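Local coordinates for MAGE domain-containing protein (Xenopus laevis, PDB 7DG2), which probably serves as the Nse3 subunit of the Smc5/6 complex, pairing with Nse1 to shape Nse4 in a DNA-binding subcomplex, at residues S5-Q8 / V9-V13; A54-T57 / L58-V61. One frame throughout, in Å; residues are numbered along the deposited sequence.

Interaction 1 (S5-Q8 / V9-V13)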
ATOM      1  N   SER B   5     -17.038 -30.934  -1.511  1.00 46.56           N
ATOM      2  CA  SER B   5     -16.844 -30.929  -0.066  1.00 41.91           C
ATOM      3  C   SER B   5     -16.756 -29.499   0.455  1.00 43.81           C
ATOM      4  O   SER B   5     -16.268 -28.592  -0.226  1.00 44.07           O
ATOM      5  CB  SER B   5     -15.579 -31.698   0.312  1.00 46.84           C
ATOM      6  OG  SER B   5     -14.414 -31.061  -0.189  1.00 48.91           O
ATOM      7  N   GLN B   6     -17.243 -29.298   1.683  1.00 44.40           N
ATOM      8  CA  GLN B   6     -17.197 -27.966   2.273  1.00 42.52           C
ATOM      9  C   GLN B   6     -15.762 -27.510   2.514  1.00 39.32           C
ATOM     10  O   GLN B   6     -15.492 -26.305   2.512  1.00 37.15           O
ATOM     11  CB  GLN B   6     -18.007 -27.933   3.567  1.00 46.14           C
ATOM     12  CG  GLN B   6     -19.497 -28.145   3.340  1.00 54.33           C
ATOM     13  CD  GLN B   6     -20.332 -27.875   4.576  1.00 57.64           C
ATOM     14  OE1 GLN B   6     -19.875 -27.230   5.524  1.00 61.09           O
ATOM     15  NE2 GLN B   6     -21.567 -28.372   4.573  1.00 60.51           N
ATOM     16  N   GLU B   7     -14.828 -28.451   2.691  1.00 37.80           N
ATOM     17  CA  GLU B   7     -13.425 -28.071   2.841  1.00 37.21           C
ATOM     18  C   GLU B   7     -12.876 -27.469   1.552  1.00 35.56           C
ATOM     19  O   GLU B   7     -12.231 -26.413   1.574  1.00 32.89           O
ATOM     20  CB  GLU B   7     -12.578 -29.270   3.264  1.00 36.96           C
ATOM     21  CG  GLU B   7     -11.091 -28.938   3.332  1.00 40.43           C
ATOM     22  CD  GLU B   7     -10.208 -30.161   3.485  1.00 45.99           C
ATOM     23  OE1 GLU B   7     -10.734 -31.291   3.400  1.00 51.35           O
ATOM     24  OE2 GLU B   7      -8.986 -29.990   3.687  1.00 46.39           O
ATOM     25  N   GLN B   8     -13.117 -28.127   0.415  1.00 37.62           N
ATOM     26  CA  GLN B   8     -12.617 -27.588  -0.846  1.00 35.43           C
ATOM     27  C   GLN B   8     -13.302 -26.275  -1.209  1.00 30.01           C
ATOM     28  O   GLN B   8     -12.660 -25.392  -1.784  1.00 30.11           O
ATOM     29  CB  GLN B   8     -12.780 -28.614  -1.973  1.00 38.95           C
ATOM     30  CG  GLN B   8     -11.858 -29.838  -1.866  1.00 41.65           C
ATOM     31  CD  GLN B   8     -10.368 -29.488  -1.785  1.00 45.97           C
ATOM     32  OE1 GLN B   8      -9.803 -28.858  -2.686  1.00 41.82           O
ATOM     33  NE2 GLN B   8      -9.727 -29.908  -0.699  1.00 46.70           N
ATOM     34  N   VAL B   9     -14.588 -26.120  -0.873  1.00 32.23           N
ATOM     35  CA  VAL B   9     -15.281 -24.860  -1.128  1.00 31.41           C
ATOM     36  C   VAL B   9     -14.735 -23.751  -0.234  1.00 28.53           C
ATOM     37  O   VAL B   9     -14.548 -22.614  -0.684  1.00 23.28           O
ATOM     38  CB  VAL B   9     -16.797 -25.042  -0.953  1.00 33.00           C
ATOM     39  CG1 VAL B   9     -17.513 -23.698  -1.043  1.00 30.08           C
ATOM     40  CG2 VAL B   9     -17.324 -26.006  -2.004  1.00 35.33           C
ATOM     41  N   ASN B  10     -14.476 -24.052   1.046  1.00 25.66           N
ATOM     42  CA  ASN B  10     -13.834 -23.073   1.925  1.00 26.70           C
ATOM     43  C   ASN B  10     -12.509 -22.603   1.345  1.00 22.52           C
ATOM     44  O   ASN B  10     -12.185 -21.407   1.377  1.00 21.06           O
ATOM     45  CB  ASN B  10     -13.599 -23.673   3.313  1.00 31.58           C
ATOM     46  CG  ASN B  10     -14.853 -23.750   4.134  1.00 36.71           C
ATOM     47  OD1 ASN B  10     -15.742 -22.909   4.008  1.00 37.73           O
ATOM     48  ND2 ASN B  10     -14.935 -24.762   4.993  1.00 41.21           N
ATOM     49  N   LEU B  11     -11.706 -23.545   0.849  1.00 23.08           N
ATOM     50  CA  LEU B  11     -10.412 -23.188   0.279  1.00 22.54           C
ATOM     51  C   LEU B  11     -10.578 -22.252  -0.910  1.00 20.73           C
ATOM     52  O   LEU B  11      -9.815 -21.287  -1.059  1.00 17.79           O
ATOM     53  CB  LEU B  11      -9.654 -24.453  -0.131  1.00 25.14           C
ATOM     54  CG  LEU B  11      -9.206 -25.365   1.014  1.00 28.46           C
ATOM     55  CD1 LEU B  11      -8.536 -26.612   0.464  1.00 35.74           C
ATOM     56  CD2 LEU B  11      -8.271 -24.640   1.957  1.00 31.60           C
ATOM     57  N   LYS B  12     -11.579 -22.516  -1.765  1.00 18.77           N
ATOM     58  CA  LYS B  12     -11.803 -21.644  -2.917  1.00 18.29           C
ATOM     59  C   LYS B  12     -12.205 -20.249  -2.478  1.00 17.34           C
ATOM     60  O   LYS B  12     -11.831 -19.262  -3.122  1.00 16.26           O
ATOM     61  CB  LYS B  12     -12.903 -22.194  -3.829  1.00 20.45           C
ATOM     62  CG  LYS B  12     -12.673 -23.569  -4.345  1.00 27.69           C
ATOM     63  CD  LYS B  12     -11.361 -23.653  -5.046  1.00 28.09           C
ATOM     64  CE  LYS B  12     -11.361 -22.887  -6.323  1.00 24.61           C
ATOM     65  NZ  LYS B  12     -10.129 -23.230  -7.056  1.00 29.50           N
ATOM     66  N   VAL B  13     -13.028 -20.146  -1.425  1.00 14.51           N
ATOM     67  CA  VAL B  13     -13.434 -18.828  -0.943  1.00 15.98           C
ATOM     68  C   VAL B  13     -12.214 -18.018  -0.535  1.00 15.46           C
ATOM     69  O   VAL B  13     -12.081 -16.843  -0.889  1.00 15.24           O
ATOM     70  CB  VAL B  13     -14.435 -18.953   0.221  1.00 15.13           C
ATOM     71  CG1 VAL B  13     -14.669 -17.595   0.871  1.00 16.96           C
ATOM     72  CG2 VAL B  13     -15.769 -19.520  -0.304  1.00 17.61           C
TER

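Interaction 2 (A54-T57 / L58-V61)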
ATOM      1  N   ALA B  54     -16.894 -14.856  -0.304  1.00 12.73           N
ATOM      2  CA  ALA B  54     -15.727 -13.976  -0.345  1.00 14.41           C
ATOM      3  C   ALA B  54     -16.116 -12.536  -0.056  1.00 15.36           C
ATOM      4  O   ALA B  54     -15.403 -11.820   0.663  1.00 14.22           O
ATOM      5  CB  ALA B  54     -15.034 -14.079  -1.709  1.00 14.24           C
ATOM      6  N   GLN B  55     -17.246 -12.090  -0.610  1.00 13.69           N
ATOM      7  CA  GLN B  55     -17.732 -10.748  -0.332  1.00 14.10           C
ATOM      8  C   GLN B  55     -17.996 -10.561   1.156  1.00 14.03           C
ATOM      9  O   GLN B  55     -17.632  -9.527   1.733  1.00 14.17           O
ATOM     10  CB  GLN B  55     -19.005 -10.485  -1.148  1.00 12.97           C
ATOM     11  CG  GLN B  55     -19.606  -9.106  -0.919  1.00 14.47           C
ATOM     12  CD  GLN B  55     -20.795  -8.830  -1.818  1.00 14.81           C
ATOM     13  OE1 GLN B  55     -21.289  -9.727  -2.494  1.00 18.42           O
ATOM     14  NE2 GLN B  55     -21.277  -7.584  -1.803  1.00 15.43           N
ATOM     15  N   ILE B  56     -18.597 -11.568   1.800  1.00 13.91           N
ATOM     16  CA  ILE B  56     -18.886 -11.466   3.231  1.00 15.10           C
ATOM     17  C   ILE B  56     -17.593 -11.409   4.033  1.00 13.96           C
ATOM     18  O   ILE B  56     -17.485 -10.645   5.000  1.00 15.42           O
ATOM     19  CB  ILE B  56     -19.794 -12.629   3.679  1.00 16.86           C
ATOM     20  CG1 ILE B  56     -21.171 -12.502   3.012  1.00 18.34           C
ATOM     21  CG2 ILE B  56     -19.929 -12.667   5.204  1.00 20.17           C
ATOM     22  CD1 ILE B  56     -21.811 -11.104   3.138  1.00 25.80           C
ATOM     23  N   THR B  57     -16.583 -12.203   3.646  1.00 13.59           N
ATOM     24  CA  THR B  57     -15.294 -12.147   4.339  1.00 14.75           C
ATOM     25  C   THR B  57     -14.673 -10.756   4.232  1.00 14.35           C
ATOM     26  O   THR B  57     -14.152 -10.221   5.218  1.00 13.36           O
ATOM     27  CB  THR B  57     -14.328 -13.195   3.769  1.00 16.67           C
ATOM     28  OG1 THR B  57     -14.814 -14.506   4.057  1.00 18.32           O
ATOM     29  CG2 THR B  57     -12.934 -13.035   4.387  1.00 15.86           C
ATOM     30  N   LEU B  58     -14.714 -10.155   3.041  1.00 13.65           N
ATOM     31  CA  LEU B  58     -14.120  -8.831   2.877  1.00 12.83           C
ATOM     32  C   LEU B  58     -14.864  -7.781   3.702  1.00 14.60           C
ATOM     33  O   LEU B  58     -14.238  -6.893   4.294  1.00 15.04           O
ATOM     34  CB  LEU B  58     -14.097  -8.453   1.395  1.00 13.27           C
ATOM     35  CG  LEU B  58     -13.005  -9.163   0.594  1.00 15.71           C
ATOM     36  CD1 LEU B  58     -13.336  -9.087  -0.884  1.00 18.78           C
ATOM     37  CD2 LEU B  58     -11.672  -8.514   0.879  1.00 15.26           C
ATOM     38  N   GLN B  59     -16.200  -7.888   3.777  1.00 13.82           N
ATOM     39  CA  GLN B  59     -16.974  -6.983   4.632  1.00 15.71           C
ATOM     40  C   GLN B  59     -16.613  -7.154   6.098  1.00 16.39           C
ATOM     41  O   GLN B  59     -16.383  -6.171   6.810  1.00 19.01           O
ATOM     42  CB  GLN B  59     -18.475  -7.233   4.461  1.00 16.68           C
ATOM     43  CG  GLN B  59     -18.999  -6.874   3.116  1.00 17.16           C
ATOM     44  CD  GLN B  59     -20.487  -7.172   2.984  1.00 24.53           C
ATOM     45  OE1 GLN B  59     -21.148  -7.565   3.952  1.00 31.70           O
ATOM     46  NE2 GLN B  59     -21.016  -6.987   1.789  1.00 21.23           N
ATOM     47  N   GLN B  60     -16.608  -8.399   6.575  1.00 15.09           N
ATOM     48  CA  GLN B  60     -16.504  -8.662   8.007  1.00 15.65           C
ATOM     49  C   GLN B  60     -15.089  -8.469   8.525  1.00 18.30           C
ATOM     50  O   GLN B  60     -14.896  -7.965   9.641  1.00 20.37           O
ATOM     51  CB  GLN B  60     -16.984 -10.080   8.309  1.00 20.27           C
ATOM     52  CG  GLN B  60     -18.472 -10.253   8.067  1.00 24.21           C
ATOM     53  CD  GLN B  60     -18.999 -11.610   8.507  1.00 29.82           C
ATOM     54  OE1 GLN B  60     -18.229 -12.533   8.776  1.00 33.41           O
ATOM     55  NE2 GLN B  60     -20.322 -11.735   8.580  1.00 31.51           N
ATOM     56  N   VAL B  61     -14.092  -8.883   7.750  1.00 14.24           N
ATOM     57  CA  VAL B  61     -12.714  -8.834   8.244  1.00 14.15           C
ATOM     58  C   VAL B  61     -12.053  -7.500   7.934  1.00 16.78           C
ATOM     59  O   VAL B  61     -11.342  -6.945   8.777  1.00 16.20           O
ATOM     60  CB  VAL B  61     -11.908 -10.010   7.665  1.00 16.94           C
ATOM     61  CG1 VAL B  61     -10.471  -9.962   8.160  1.00 15.67           C
ATOM     62  CG2 VAL B  61     -12.577 -11.340   8.037  1.00 15.39           C
TER
HETATM   63  O   HOH W   1     -15.677 -14.036   7.331  1.00 36.61           O

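Interaction 1 (S5-Q8 / V9-V13)
The carbonyl oxygen Q6 O takes the shortest sound bond here, from N10 N at 2.9 Å, and the N10 side chain crowds the same oxygen. N10 ND2 stops 3.0 Å from Q6 O, but its angle is too poor for a hydrogen bond, so the backbone amide does the gripping; that donor comes in tilted 32° from the carbonyl plane. Three further bonds of the same i to i+4 kind join the segments: V9 N to S5 O, L11 N to E7 O and K12 N to Q8 O. Over S5 O the V9 side chain adds a branch, with V9 CG2 3.3 Å from that oxygen. The Q8 side chain is bent at chi2 (-56°), which brings Q8 NE2 to 3.7 Å from the methyl L11 CD1, met slantwise. E7 reaches the same methyl from its own stem, more loosely. K12 begins by lying against the helix, its CG just 3.1 Å from Q8 O. Two successive bends, at chi2 and chi3, then carry its ammonium off to the carbonyl of V39, with a weak, long ion pair to E15 besides. Y43 touches both Q8 and K12, while V9 turns inward against I46 and R53. At the first turn S5 OG accepts from Q8 N at 3.3 Å, occupying a first-turn amide whose i-4 residue lies ahead of the helix. This is a serine N-cap, opening helix 6-23, the first helix of what is probably the first of the two winged-helix units of a MAGE homology domain.

Interaction 2 (A54-T57 / L58-V61)
The flat amide of Q60 has the methyl I56 CG2 squarely over one face, with I56 CG2 3.6 Å from Q60 CD, while the amide of Q59 has two aliphatic neighbours on one side of its plane. Toward the oxygen end lies the other arm of the isoleucine, I56 CD1 to Q59 OE1 3.7 Å; on the same side, off the nitrogen end, lies Q55 CG, 3.7 Å from Q59 NE2. At the nitrogen edge Q55 NE2 stands 3.7 Å from Q59 NE2. The Q55 and Q59 amides are nearly perpendicular, their planes 85° apart, which rules out a parallel stack. All this belongs to the last turns of helix 47-62, by its place before the hairpin 64-70/75-80 probably the third helix of a winged-helix unit. Regular i to i+4 bonds run through it, from L58 N to A54 O at one end to V61 N to T57 O at the other, and the helix widens to a pi-type turn over 58-61. With an alanine in place of Q59, I56 CD1 would probably lose the amide face beneath it and Q55 CG a neighbour, leaving the outer arm of I56 freer to turn. L58 turns to the buried side, onto L20, L21 and F64. T57 holds its hydroxyl beside its own backbone N (chi1 -66°), from where OG1 bonds back to R53 O. A water gives a bond of 3.3 Å to Q60 OE1 and makes a weak contact with T57 OG1. The threonine methyl points along with the valine beside it, T57 CG2 lying 4.0 Å from V61 CG2.

How the interactions relate
Interactions 1 and 2 sit on two helices packed against each other, with their centres about 16 Å apart. They meet directly where V13 CG1 of interaction 1 lies 3.7 Å from A54 N of interaction 2. R53, one residue earlier, continues the seam by touching V9 and V13, and beyond it A54 and L58 lean on V16, V17, L20 and L21 farther along helix 6-23. The outer faces differ. No other subunit of the assembly touches 5-13, at the far N-terminal end, whereas 54-61 reaches Nse1: Q60 O accepts from Q9 of that neighbouring chain, and T57 and V61 pack on its L60 and H56.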